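PDB 5C9F: ApRick protease from Rickettsia conorii, which probably cleaves peptide bonds as a retropepsin-like aspartic endopeptidase, this chain being the protease domain of a longer, predicted membrane protein. Local coordinates for residues I13-N16 and H20-I23; A40-L45 and R64-A69; D49-K52 and D56-K59; T68-N73 and L98-I103; K87-I92 and E112-F117. All blocks are in the same frame, centred on the assembly; numbering follows the deposited sequence.

Contact 1. Residues I13-N16 and H20-I23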
# COMPACT_ATOMS: atom_id res chain seq x y z
N ILE A 13 9.20 16.32 -2.39
CA ILE A 13 9.45 17.75 -2.38
C ILE A 13 10.86 18.00 -2.80
O ILE A 13 11.78 17.40 -2.22
CB ILE A 13 9.15 18.34 -1.00
CG1 ILE A 13 7.63 18.36 -0.81
CG2 ILE A 13 9.62 19.81 -0.90
CD1 ILE A 13 7.20 18.28 0.61
N ALA A 14 11.03 18.92 -3.77
CA ALA A 14 12.36 19.27 -4.23
C ALA A 14 12.92 20.39 -3.33
O ALA A 14 12.20 21.29 -2.91
CB ALA A 14 12.32 19.70 -5.67
N ARG A 15 14.20 20.29 -3.03
CA ARG A 15 14.86 21.26 -2.21
C ARG A 15 14.75 22.64 -2.90
O ARG A 15 14.89 22.72 -4.06
CB ARG A 15 16.34 20.90 -2.02
CG ARG A 15 16.98 21.72 -0.92
CD ARG A 15 18.48 21.43 -0.82
NE ARG A 15 18.79 20.07 -0.38
CZ ARG A 15 18.91 19.68 0.89
NH1 ARG A 15 18.60 20.51 1.88
NH2 ARG A 15 19.25 18.43 1.17
N ASN A 16 14.42 23.67 -2.15
CA ASN A 16 14.37 25.01 -2.66
C ASN A 16 15.83 25.45 -3.00
O ASN A 16 16.77 24.96 -2.41
CB ASN A 16 13.78 25.86 -1.57
CG ASN A 16 13.48 27.26 -2.03
OD1 ASN A 16 14.38 28.07 -2.16
ND2 ASN A 16 12.20 27.56 -2.22
N HIS A 20 16.66 24.88 1.61
CA HIS A 20 15.65 24.33 2.53
C HIS A 20 14.52 23.60 1.82
O HIS A 20 14.33 23.74 0.64
CB HIS A 20 15.07 25.43 3.37
CG HIS A 20 16.08 26.18 4.17
ND1 HIS A 20 16.88 25.57 5.11
CD2 HIS A 20 16.47 27.48 4.13
CE1 HIS A 20 17.69 26.47 5.65
NE2 HIS A 20 17.46 27.64 5.07
N PHE A 21 13.87 22.70 2.55
CA PHE A 21 12.69 22.08 2.09
C PHE A 21 11.49 22.76 2.71
O PHE A 21 11.48 23.04 3.95
CB PHE A 21 12.63 20.58 2.47
CG PHE A 21 13.68 19.75 1.85
CD1 PHE A 21 13.53 19.29 0.54
CD2 PHE A 21 14.82 19.42 2.54
CE1 PHE A 21 14.51 18.53 -0.03
CE2 PHE A 21 15.81 18.64 1.96
CZ PHE A 21 15.65 18.20 0.68
N TYR A 22 10.49 23.05 1.89
CA TYR A 22 9.25 23.61 2.38
C TYR A 22 8.10 22.68 2.07
O TYR A 22 8.09 22.02 1.04
CB TYR A 22 8.99 25.02 1.75
CG TYR A 22 10.09 26.01 2.05
CD1 TYR A 22 10.08 26.79 3.20
CD2 TYR A 22 11.17 26.11 1.24
CE1 TYR A 22 11.11 27.66 3.50
CE2 TYR A 22 12.21 27.01 1.54
CZ TYR A 22 12.16 27.77 2.67
OH TYR A 22 13.14 28.65 2.96
N ILE A 23 7.11 22.68 2.96
CA ILE A 23 5.91 21.86 2.78
C ILE A 23 4.67 22.65 3.21
O ILE A 23 4.68 23.31 4.23
CB ILE A 23 5.84 20.63 3.72
CG1 ILE A 23 7.11 19.82 3.69
CG2 ILE A 23 4.69 19.75 3.27
CD1 ILE A 23 7.06 18.73 4.76
O HOH W 1 11.28 23.00 -0.92

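Contact 2. Residues A40-L45 and R64-A69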
# COMPACT_ATOMS: atom_id res chain seq x y z
N ALA A 40 14.40 20.89 14.91
CA ALA A 40 13.23 21.17 15.76
C ALA A 40 12.50 19.91 16.27
O ALA A 40 12.54 18.85 15.64
CB ALA A 40 12.23 22.00 14.99
N SER A 41 11.77 20.06 17.37
CA SER A 41 10.99 18.95 17.88
C SER A 41 9.53 19.17 17.48
O SER A 41 9.07 18.62 16.46
CB SER A 41 11.18 18.80 19.41
OG SER A 41 10.96 20.11 20.01
N ASP A 42 8.81 19.97 18.27
CA ASP A 42 7.38 20.25 17.97
C ASP A 42 7.32 21.33 16.94
O ASP A 42 8.37 21.92 16.53
CB ASP A 42 6.57 20.55 19.26
CG ASP A 42 7.02 21.82 19.97
OD1 ASP A 42 8.22 22.08 20.06
OD2 ASP A 42 6.19 22.63 20.40
N ILE A 43 6.12 21.54 16.40
CA ILE A 43 5.92 22.61 15.43
C ILE A 43 6.14 23.96 16.06
O ILE A 43 5.68 24.22 17.21
CB ILE A 43 4.54 22.55 14.85
CG1 ILE A 43 4.50 21.42 13.83
CG2 ILE A 43 4.14 23.87 14.18
CD1 ILE A 43 3.12 21.11 13.35
N ALA A 44 6.83 24.81 15.33
CA ALA A 44 6.99 26.21 15.76
C ALA A 44 6.22 27.12 14.82
O ALA A 44 6.52 27.20 13.64
CB ALA A 44 8.47 26.57 15.77
N LEU A 45 5.20 27.79 15.32
CA LEU A 45 4.40 28.66 14.49
C LEU A 45 4.82 30.11 14.65
O LEU A 45 5.02 30.59 15.76
CB LEU A 45 2.92 28.55 14.88
CG LEU A 45 1.99 27.45 14.53
CD1 LEU A 45 0.58 27.86 14.94
CD2 LEU A 45 2.04 27.19 13.02
N ARG A 64 6.70 28.41 28.26
CA ARG A 64 7.78 27.53 27.81
C ARG A 64 8.99 28.34 27.34
O ARG A 64 8.88 29.49 26.96
CB ARG A 64 7.30 26.54 26.74
CG ARG A 64 6.33 25.48 27.28
CD ARG A 64 7.08 24.41 28.09
NE ARG A 64 7.66 23.48 27.13
CZ ARG A 64 8.92 23.45 26.69
NH1 ARG A 64 9.87 24.23 27.20
NH2 ARG A 64 9.24 22.56 25.75
N THR A 65 10.16 27.71 27.41
CA THR A 65 11.39 28.28 26.95
C THR A 65 12.11 27.32 26.01
O THR A 65 12.43 26.19 26.34
CB THR A 65 12.27 28.64 28.15
OG1 THR A 65 11.58 29.59 28.95
CG2 THR A 65 13.61 29.20 27.73
N TYR A 66 12.38 27.80 24.81
CA TYR A 66 13.11 27.04 23.82
C TYR A 66 14.54 27.57 23.77
O TYR A 66 14.76 28.76 23.98
CB TYR A 66 12.39 27.09 22.49
CG TYR A 66 11.22 26.16 22.50
CD1 TYR A 66 10.01 26.51 23.10
CD2 TYR A 66 11.34 24.90 21.93
CE1 TYR A 66 8.96 25.62 23.14
CE2 TYR A 66 10.29 24.03 21.93
CZ TYR A 66 9.12 24.38 22.56
OH TYR A 66 8.12 23.49 22.54
N LEU A 67 15.49 26.65 23.64
CA LEU A 67 16.93 26.94 23.54
C LEU A 67 17.30 26.91 22.06
O LEU A 67 17.45 25.83 21.49
CB LEU A 67 17.74 25.93 24.38
CG LEU A 67 17.27 25.80 25.85
CD1 LEU A 67 17.78 24.54 26.50
CD2 LEU A 67 17.67 27.03 26.66
N THR A 68 17.38 28.09 21.43
CA THR A 68 17.56 28.19 19.97
C THR A 68 19.00 28.53 19.60
O THR A 68 19.90 28.50 20.45
CB THR A 68 16.64 29.29 19.33
OG1 THR A 68 15.62 29.72 20.24
CG2 THR A 68 15.98 28.79 18.03
N ALA A 69 19.20 28.86 18.32
CA ALA A 69 20.50 29.29 17.80
C ALA A 69 20.87 30.67 18.39
O ALA A 69 22.02 30.88 18.80
CB ALA A 69 20.45 29.32 16.27

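Contact 3. Residues D49-K52 and D56-K59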
# COMPACT_ATOMS: atom_id res chain seq x y z
N ASP A 49 1.08 33.18 11.60
CA ASP A 49 0.35 31.90 11.36
C ASP A 49 -0.56 31.53 12.53
O ASP A 49 -1.68 31.06 12.32
CB ASP A 49 1.31 30.76 11.09
CG ASP A 49 1.97 30.85 9.71
OD1 ASP A 49 1.38 31.51 8.82
OD2 ASP A 49 3.04 30.23 9.50
N ALA A 50 -0.11 31.76 13.77
CA ALA A 50 -0.96 31.49 14.92
C ALA A 50 -2.22 32.33 14.84
O ALA A 50 -3.34 31.82 15.06
CB ALA A 50 -0.24 31.81 16.23
N GLN A 51 -2.07 33.60 14.46
CA GLN A 51 -3.24 34.48 14.30
C GLN A 51 -4.15 34.05 13.13
O GLN A 51 -5.36 34.02 13.28
CB GLN A 51 -2.79 35.92 14.11
CG GLN A 51 -2.19 36.47 15.36
CD GLN A 51 -1.59 37.83 15.17
OE1 GLN A 51 -0.78 38.04 14.29
NE2 GLN A 51 -2.08 38.79 15.91
N LYS A 52 -3.58 33.64 12.00
CA LYS A 52 -4.39 33.00 10.93
C LYS A 52 -5.22 31.81 11.41
O LYS A 52 -6.30 31.58 10.91
CB LYS A 52 -3.55 32.40 9.82
CG LYS A 52 -2.82 33.40 8.95
CD LYS A 52 -2.11 32.57 7.83
CE LYS A 52 -3.06 32.37 6.66
NZ LYS A 52 -2.67 31.19 5.86
N ASP A 56 -5.52 33.73 19.92
CA ASP A 56 -5.48 35.09 20.48
C ASP A 56 -4.21 35.18 21.24
O ASP A 56 -4.08 34.58 22.33
CB ASP A 56 -6.68 35.34 21.39
CG ASP A 56 -6.68 36.74 22.01
OD1 ASP A 56 -5.63 37.42 22.02
OD2 ASP A 56 -7.76 37.15 22.49
N LEU A 57 -3.25 35.92 20.69
CA LEU A 57 -1.88 35.87 21.23
C LEU A 57 -1.86 36.45 22.65
O LEU A 57 -1.04 36.03 23.44
CB LEU A 57 -0.91 36.67 20.37
CG LEU A 57 -0.22 36.02 19.17
CD1 LEU A 57 -0.77 34.68 18.75
CD2 LEU A 57 -0.21 37.03 18.04
N THR A 58 -2.78 37.35 22.98
CA THR A 58 -2.84 37.89 24.34
C THR A 58 -3.35 36.89 25.39
O THR A 58 -3.09 37.08 26.57
CB THR A 58 -3.75 39.14 24.42
OG1 THR A 58 -5.14 38.76 24.29
CG2 THR A 58 -3.38 40.13 23.34
N LYS A 59 -4.09 35.86 24.99
CA LYS A 59 -4.62 34.84 25.92
C LYS A 59 -3.64 33.71 26.14
O LYS A 59 -3.74 32.98 27.12
CB LYS A 59 -5.92 34.18 25.42
CG LYS A 59 -6.99 35.11 24.92
CD LYS A 59 -7.81 35.71 26.03
CE LYS A 59 -8.99 36.46 25.44
NZ LYS A 59 -9.83 37.06 26.49
O HOH W 2 -3.53 38.29 18.88

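Contact 4. Residues T68-N73 and L98-I103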
# COMPACT_ATOMS: atom_id res chain seq x y z
N THR A 68 17.38 28.09 21.43
CA THR A 68 17.56 28.19 19.97
C THR A 68 19.00 28.53 19.60
O THR A 68 19.90 28.50 20.45
CB THR A 68 16.64 29.29 19.33
OG1 THR A 68 15.62 29.72 20.24
CG2 THR A 68 15.98 28.79 18.03
N ALA A 69 19.20 28.86 18.32
CA ALA A 69 20.50 29.29 17.80
C ALA A 69 20.87 30.67 18.39
O ALA A 69 22.02 30.88 18.80
CB ALA A 69 20.45 29.32 16.27
N ASN A 70 19.88 31.57 18.46
CA ASN A 70 20.00 32.85 19.18
C ASN A 70 19.85 32.69 20.69
O ASN A 70 19.77 33.68 21.43
CB ASN A 70 18.96 33.87 18.68
CG ASN A 70 19.33 34.49 17.33
OD1 ASN A 70 20.29 34.11 16.67
ND2 ASN A 70 18.53 35.48 16.92
N GLY A 71 19.83 31.44 21.16
CA GLY A 71 19.58 31.12 22.57
C GLY A 71 18.12 31.18 22.99
O GLY A 71 17.21 31.01 22.15
N GLU A 72 17.92 31.43 24.28
CA GLU A 72 16.64 31.21 24.97
C GLU A 72 15.52 32.08 24.49
O GLU A 72 15.60 33.31 24.64
CB GLU A 72 16.80 31.49 26.48
CG GLU A 72 16.75 30.24 27.31
CD GLU A 72 17.02 30.45 28.78
OE1 GLU A 72 18.03 29.93 29.19
OE2 GLU A 72 16.27 31.13 29.50
N ASN A 73 14.45 31.48 23.98
CA ASN A 73 13.23 32.26 23.67
C ASN A 73 12.01 31.76 24.39
O ASN A 73 11.82 30.56 24.53
CB ASN A 73 12.96 32.30 22.18
CG ASN A 73 14.11 32.99 21.41
OD1 ASN A 73 14.73 33.93 21.91
ND2 ASN A 73 14.40 32.51 20.21
N LEU A 98 7.46 34.70 20.41
CA LEU A 98 7.12 36.13 20.57
C LEU A 98 7.56 36.93 19.37
O LEU A 98 7.21 38.09 19.24
CB LEU A 98 7.76 36.70 21.84
CG LEU A 98 7.09 36.30 23.17
CD1 LEU A 98 7.84 36.86 24.38
CD2 LEU A 98 5.64 36.80 23.16
N GLY A 99 8.35 36.32 18.50
CA GLY A 99 8.67 37.02 17.28
C GLY A 99 9.96 36.68 16.61
O GLY A 99 10.30 37.23 15.55
N ASP A 100 10.71 35.73 17.17
CA ASP A 100 12.00 35.39 16.54
C ASP A 100 11.86 34.71 15.17
O ASP A 100 12.87 34.36 14.62
CB ASP A 100 12.87 34.53 17.46
CG ASP A 100 14.41 34.68 17.18
OD1 ASP A 100 14.90 35.36 16.23
OD2 ASP A 100 15.15 34.06 17.95
N LEU A 101 10.65 34.61 14.57
CA LEU A 101 10.42 33.58 13.54
C LEU A 101 9.92 34.02 12.15
O LEU A 101 8.77 34.42 11.95
CB LEU A 101 9.53 32.45 14.12
CG LEU A 101 9.68 31.06 13.53
CD1 LEU A 101 11.07 30.52 13.83
CD2 LEU A 101 8.60 30.13 14.09
N ASP A 102 10.75 33.81 11.13
CA ASP A 102 10.37 34.15 9.74
C ASP A 102 9.38 33.21 9.08
O ASP A 102 8.48 33.63 8.35
CB ASP A 102 11.63 34.20 8.84
CG ASP A 102 11.50 35.21 7.71
OD1 ASP A 102 11.23 36.39 8.00
OD2 ASP A 102 11.68 34.82 6.54
N ILE A 103 9.51 31.92 9.36
CA ILE A 103 8.58 30.97 8.78
C ILE A 103 8.35 29.84 9.76
O ILE A 103 9.27 29.44 10.53
CB ILE A 103 9.13 30.43 7.44
CG1 ILE A 103 8.07 29.62 6.75
CG2 ILE A 103 10.37 29.60 7.68
CD1 ILE A 103 8.32 29.39 5.29

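Contact 5. Residues K87-I92 and E112-F117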
# COMPACT_ATOMS: atom_id res chain seq x y z
N LYS A 87 -1.75 12.51 4.87
CA LYS A 87 -2.76 12.05 5.82
C LYS A 87 -3.00 13.09 6.89
O LYS A 87 -2.20 14.04 7.07
CB LYS A 87 -2.35 10.75 6.47
CG LYS A 87 -1.12 10.79 7.32
CD LYS A 87 -0.90 9.44 7.99
CE LYS A 87 -1.65 9.30 9.29
NZ LYS A 87 -1.65 7.86 9.69
N GLU A 88 -4.09 12.87 7.63
CA GLU A 88 -4.49 13.75 8.69
C GLU A 88 -3.86 13.30 9.98
O GLU A 88 -4.02 12.19 10.38
CB GLU A 88 -5.98 13.76 8.85
CG GLU A 88 -6.38 14.76 9.91
CD GLU A 88 -7.87 14.97 10.00
OE1 GLU A 88 -8.64 14.20 9.40
OE2 GLU A 88 -8.28 15.92 10.67
N PHE A 89 -3.12 14.20 10.64
CA PHE A 89 -2.61 13.93 11.96
C PHE A 89 -3.41 14.76 12.95
O PHE A 89 -3.83 15.88 12.65
CB PHE A 89 -1.12 14.29 12.01
CG PHE A 89 -0.25 13.50 11.06
CD1 PHE A 89 0.04 13.98 9.76
CD2 PHE A 89 0.34 12.34 11.49
CE1 PHE A 89 0.88 13.27 8.91
CE2 PHE A 89 1.19 11.64 10.65
CZ PHE A 89 1.47 12.09 9.37
N LYS A 90 -3.64 14.21 14.15
CA LYS A 90 -4.51 14.82 15.12
C LYS A 90 -3.75 15.22 16.37
O LYS A 90 -2.83 14.55 16.78
CB LYS A 90 -5.66 13.88 15.49
CG LYS A 90 -6.51 13.40 14.32
CD LYS A 90 -7.29 14.51 13.62
CE LYS A 90 -8.28 15.23 14.52
NZ LYS A 90 -9.35 14.33 15.04
N ASN A 91 -4.17 16.35 16.94
CA ASN A 91 -3.65 16.88 18.20
C ASN A 91 -2.15 16.92 18.25
O ASN A 91 -1.54 16.27 19.05
CB ASN A 91 -4.21 16.09 19.36
CG ASN A 91 -5.73 16.10 19.38
OD1 ASN A 91 -6.35 17.15 19.26
ND2 ASN A 91 -6.33 14.93 19.47
N ILE A 92 -1.58 17.70 17.34
CA ILE A 92 -0.19 17.80 17.13
C ILE A 92 0.32 18.96 17.95
O ILE A 92 -0.24 20.07 17.98
CB ILE A 92 0.11 18.06 15.64
CG1 ILE A 92 -0.43 16.88 14.82
CG2 ILE A 92 1.61 18.36 15.41
CD1 ILE A 92 0.11 15.54 15.31
N GLU A 112 8.49 12.19 12.35
CA GLU A 112 8.66 10.84 12.83
C GLU A 112 7.43 10.03 12.79
O GLU A 112 7.50 8.81 12.83
CB GLU A 112 9.14 10.82 14.31
CG GLU A 112 10.61 11.03 14.41
CD GLU A 112 11.09 11.33 15.84
OE1 GLU A 112 10.26 11.41 16.79
OE2 GLU A 112 12.33 11.48 16.01
N ARG A 113 6.27 10.65 12.72
CA ARG A 113 5.05 9.90 12.66
C ARG A 113 4.75 9.31 11.28
O ARG A 113 3.90 8.41 11.17
CB ARG A 113 3.89 10.80 13.05
CG ARG A 113 3.89 11.28 14.48
CD ARG A 113 2.87 12.39 14.53
NE ARG A 113 2.70 12.91 15.87
CZ ARG A 113 1.68 12.61 16.65
NH1 ARG A 113 0.74 11.76 16.25
NH2 ARG A 113 1.62 13.15 17.86
N PHE A 114 5.41 9.80 10.24
CA PHE A 114 5.21 9.20 8.90
C PHE A 114 5.81 7.78 8.83
O PHE A 114 6.92 7.55 9.35
CB PHE A 114 5.89 10.01 7.83
CG PHE A 114 5.11 11.25 7.43
CD1 PHE A 114 5.26 12.40 8.15
CD2 PHE A 114 4.18 11.21 6.42
CE1 PHE A 114 4.56 13.55 7.78
CE2 PHE A 114 3.44 12.33 6.08
CZ PHE A 114 3.65 13.50 6.76
N LYS A 115 5.17 6.91 8.07
CA LYS A 115 5.70 5.55 7.86
C LYS A 115 7.12 5.63 7.32
O LYS A 115 7.97 4.85 7.71
CB LYS A 115 4.81 4.78 6.90
CG LYS A 115 4.94 3.28 6.83
CD LYS A 115 4.92 2.52 8.14
CE LYS A 115 3.68 2.84 8.97
NZ LYS A 115 2.43 2.57 8.22
N GLY A 116 7.35 6.57 6.41
CA GLY A 116 8.68 6.79 5.82
C GLY A 116 9.00 8.30 5.72
O GLY A 116 8.13 9.08 5.40
N PHE A 117 10.24 8.66 6.00
CA PHE A 117 10.72 10.01 5.86
C PHE A 117 12.19 9.96 5.42
O PHE A 117 13.04 9.47 6.15
CB PHE A 117 10.56 10.72 7.23
CG PHE A 117 11.42 11.95 7.39
CD1 PHE A 117 11.44 12.93 6.43
CD2 PHE A 117 12.15 12.14 8.54
CE1 PHE A 117 12.29 14.04 6.58
CE2 PHE A 117 12.97 13.25 8.70
CZ PHE A 117 13.03 14.22 7.71
O HOH W 3 1.14 8.15 11.21

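Contact 1. Residues I13-N16 and H20-I23
Residues Ile13-Asn16 and His20-Ile23 run roughly antiparallel, their end-to-end directions 138° apart, and come closest where the CA atoms of Arg15 and Phe21 lie 4.9 Å apart. They form the two arms of a tight chain reversal that takes the polypeptide from strand 2-14 of the three-stranded sheet to strand 22-27 of the seven-stranded one. The direct backbone tie is a short one, Asn16 N to His20 O at 2.8 Å; farther along the gap widens and a water takes over, donating to Ala14 O and accepting from Tyr22 N. Asn16 suits the turn because its OD1 takes the amide of Asp18, an Asx turn, while CB reaches the edge of the Tyr22 ring.

Phe21 lies alongside the bent Arg15 chain. Phe21 CE2 sits over one face of the Arg15 guanidinium, 3.4 Å from Arg15 CZ, with the two planes 49° apart, while Arg15 CG lies over the ring face as a CH-pi contact. The bend of the arginine at chi3 (-66°) folds the guanidinium back onto the ring; NE forms a salt bridge with Asp122 and NH1 is hydrogen-bonded to Gly19 O. Toward the interior, branched aliphatic chains replace the polar groups: Ile13 CG2 rests 3.3 Å from Tyr22 O, and Ile13 CD1 presses on Ile23 CG1 at 3.4 Å, tighter than usual for carbon atoms.

Contact 2. Residues A40-L45 and R64-A69
This is a long-range polar contact in which a tyrosine hydroxyl reaches from one strand to a buried carboxylate: Tyr66 OH donates to Asp42 OD1 at 2.9 Å. Asp42 ends the loop leading from the Asp-Thr-Gly signature of aspartic proteases into strand 43-45. Tyr66 belongs to the hairpin of strands 64-68 and 71-84, which probably corresponds to the retropepsin flap.

The two side chains approach from opposite directions. Carboxylate and ring planes are only 19° apart, yet the hydroxyl meets OD1 on its syn side, 34° out of the carboxylate plane, and also lies 3.0 Å from Asp42 OD2. Asp42 CG sits between its own backbone N and carbonyl carbon (chi1 65°), which turns the carboxylate out toward the tyrosine. Aspartate is apt here because its two oxygens serve two donors: OD2 is bonded to His95 ND1, so a negative charge there would probably be stabilised by two hydrogen-bonding partners.

Tyrosine offers both a long reach and a flat body. Its ring stacks with that of His95, making one histidine partner to both sides of the bond, while CE1 lies 4.0 Å from the guanidinium plane of Arg64 and Ser41 OG approaches the ring edge. Around the contact, strand 43-45 runs parallel to strand 88-97, which carries His95, while strand 64-68 pairs antiparallel with 71-84, and helix 47-52 lies in the chain between the two segments.

Contact 3. Residues D49-K52 and D56-K59
Asp56 OD1 is gripped twice by Thr58: the hydroxyl OG1 donates to it at 2.7 Å, from above the carboxylate plane, and the backbone N of Thr58 adds a weak bond at 3.0 Å. The bond from Thr58 N to the Asp56 side chain makes this an Asx turn, for which a short acidic side chain is well suited, and threonine contributes a second donor from the same residue. Lys59 N reaches back to Asp56 O, so the chain from Asp56 to Lys59 curls in a helix-like way, and the side chain of Leu57 points toward the helix.

Leu57 carries the contact itself. Its CD1 lies 3.9 Å from Ala50 CB, where a methyl is small enough to let the leucine approach the helix surface. The other branch, CD2, meets the flat end of Gln51, 3.3 Å from Gln51 CD and about as near to NE2, with the two side chains crossing at about a right angle. The glutamine chain is extended beyond CG, which carries its amide out to the leucine.

The segments belong to the connection between helix 47-52 and strand 64-68, in which the chain leaves the short helix, turns, and lays Leu57 against it before moving away. A water joins the two sides, accepting from Leu57 N at 3.0 Å and, weakly, from Gln51 NE2, so that a backbone amide in the turn is satisfied. Phe55 packs on Ala50 and Tyr62 on Leu57, extending the apolar patch, while elsewhere on the helix Asp49 OD2 is bonded to Ser104 OG.

Contact 4. Residues T68-N73 and L98-I103
Asn73 ND2 donates to Asp100 OD2 at 2.8 Å, joining a strand to a loop far along the chain. The bond is bent, with an N-H...O angle of 131°. It uses the anti lone pair of OD2, and the oxygen lies 30° out of the asparagine amide plane; amide and carboxylate stand 76° to one another, the side chains crossing at about a right angle. With CG of Asp100 turned away from its backbone N, the carboxylate extends across to the strand. An amide is well chosen as its partner, since it offers a donor without adding charge. Asn70 comes next, its ND2 3.7 Å from Asp100 OD1, a looser approach by a poorly ordered residue.

Behind these groups lies the tip of a beta hairpin, strands 64-68 and 71-84, probably the flap of a retropepsin-like domain. Ala69 and Asn70 occupy the turn with angles near those of a type I turn. Gly71 O takes two donors from Thr68, the backbone N at 3.0 Å and OG1 at 2.8 Å, the hydroxyl tilted somewhat from the carbonyl plane. Threonine thus closes the turn with both its backbone and its side chain. Gly71 has a positive phi, a conformation that glycine adopts readily.

On the loop side, Gly99 just before Asp100 has backbone angles that suit glycine, which has no CB to meet the preceding carbonyl oxygen. Farther out, Asn73 is bonded through its backbone to Tyr66, Leu98 O receives Lys47 NZ, and Leu101 packs on Thr46.

Contact 5. Residues K87-I92 and E112-F117
Phe89 puts its CZ over the centre of one face of the Phe114 ring, 3.6 Å above its plane, in an edge-to-face stack with planes 62° apart and centroids separated by 4.9 Å. Around the Phe89 ring, Phe114 CE2 lies at the edge, in plane, while Lys87 CE lies over one face, toward its rim. The guanidinium of Arg113 has Ile92 CD1 over the centre of one face, 3.6 Å from Arg113 CZ.

Phenylalanine suits a buried site, where two rings at an angle fill space without polar demands. The arginine contributes mostly its hydrocarbon part: extended from CG to NE, it slides past Phe89 in the opposite direction, its CB 3.7 Å from Phe89 CE2, and carries its guanidinium to Ile92. Elsewhere, a water links Lys87 NZ to the backbone O of Arg113.

Leu110 of helix 108-111 packs against Phe89 and Ile92, and Tyr128 against Phe114. Lys115 NZ bonds to Ala129 O of the third subunit. The packing joins strand 88-97 of the seven-stranded sheet to the loop before strand 116-120 of the three-stranded one. Bulges mark both segments: Asn91 and Ile92 form a G1 beta bulge opposite Leu80, Lys115 and Gly116 a classic one opposite Asn127.

Contact 5 is the buried one, built of rings, aliphatic carbon and the flat face of an arginine, whereas contact 4 is a surface contact resting on one amide-carboxylate bond. Of the partly buried contacts, 1 combines packing with a backbone bond, 2 rests on a side-chain hydrogen bond, and 3 on packing with a bridging water. Contacts 2 and 4 are closely coupled: they share Thr68 and Ala69 in one hairpin, and their strands bond through Tyr66 and Asn73. Contact 3 is nested within contact 2, Leu45 packing on Ala50. Ile43 meets Ile92 between contacts 2 and 5, and Tyr22 meets Ile103 between 1 and 4. Contacts 1 and 5 alone include residues near other subunits.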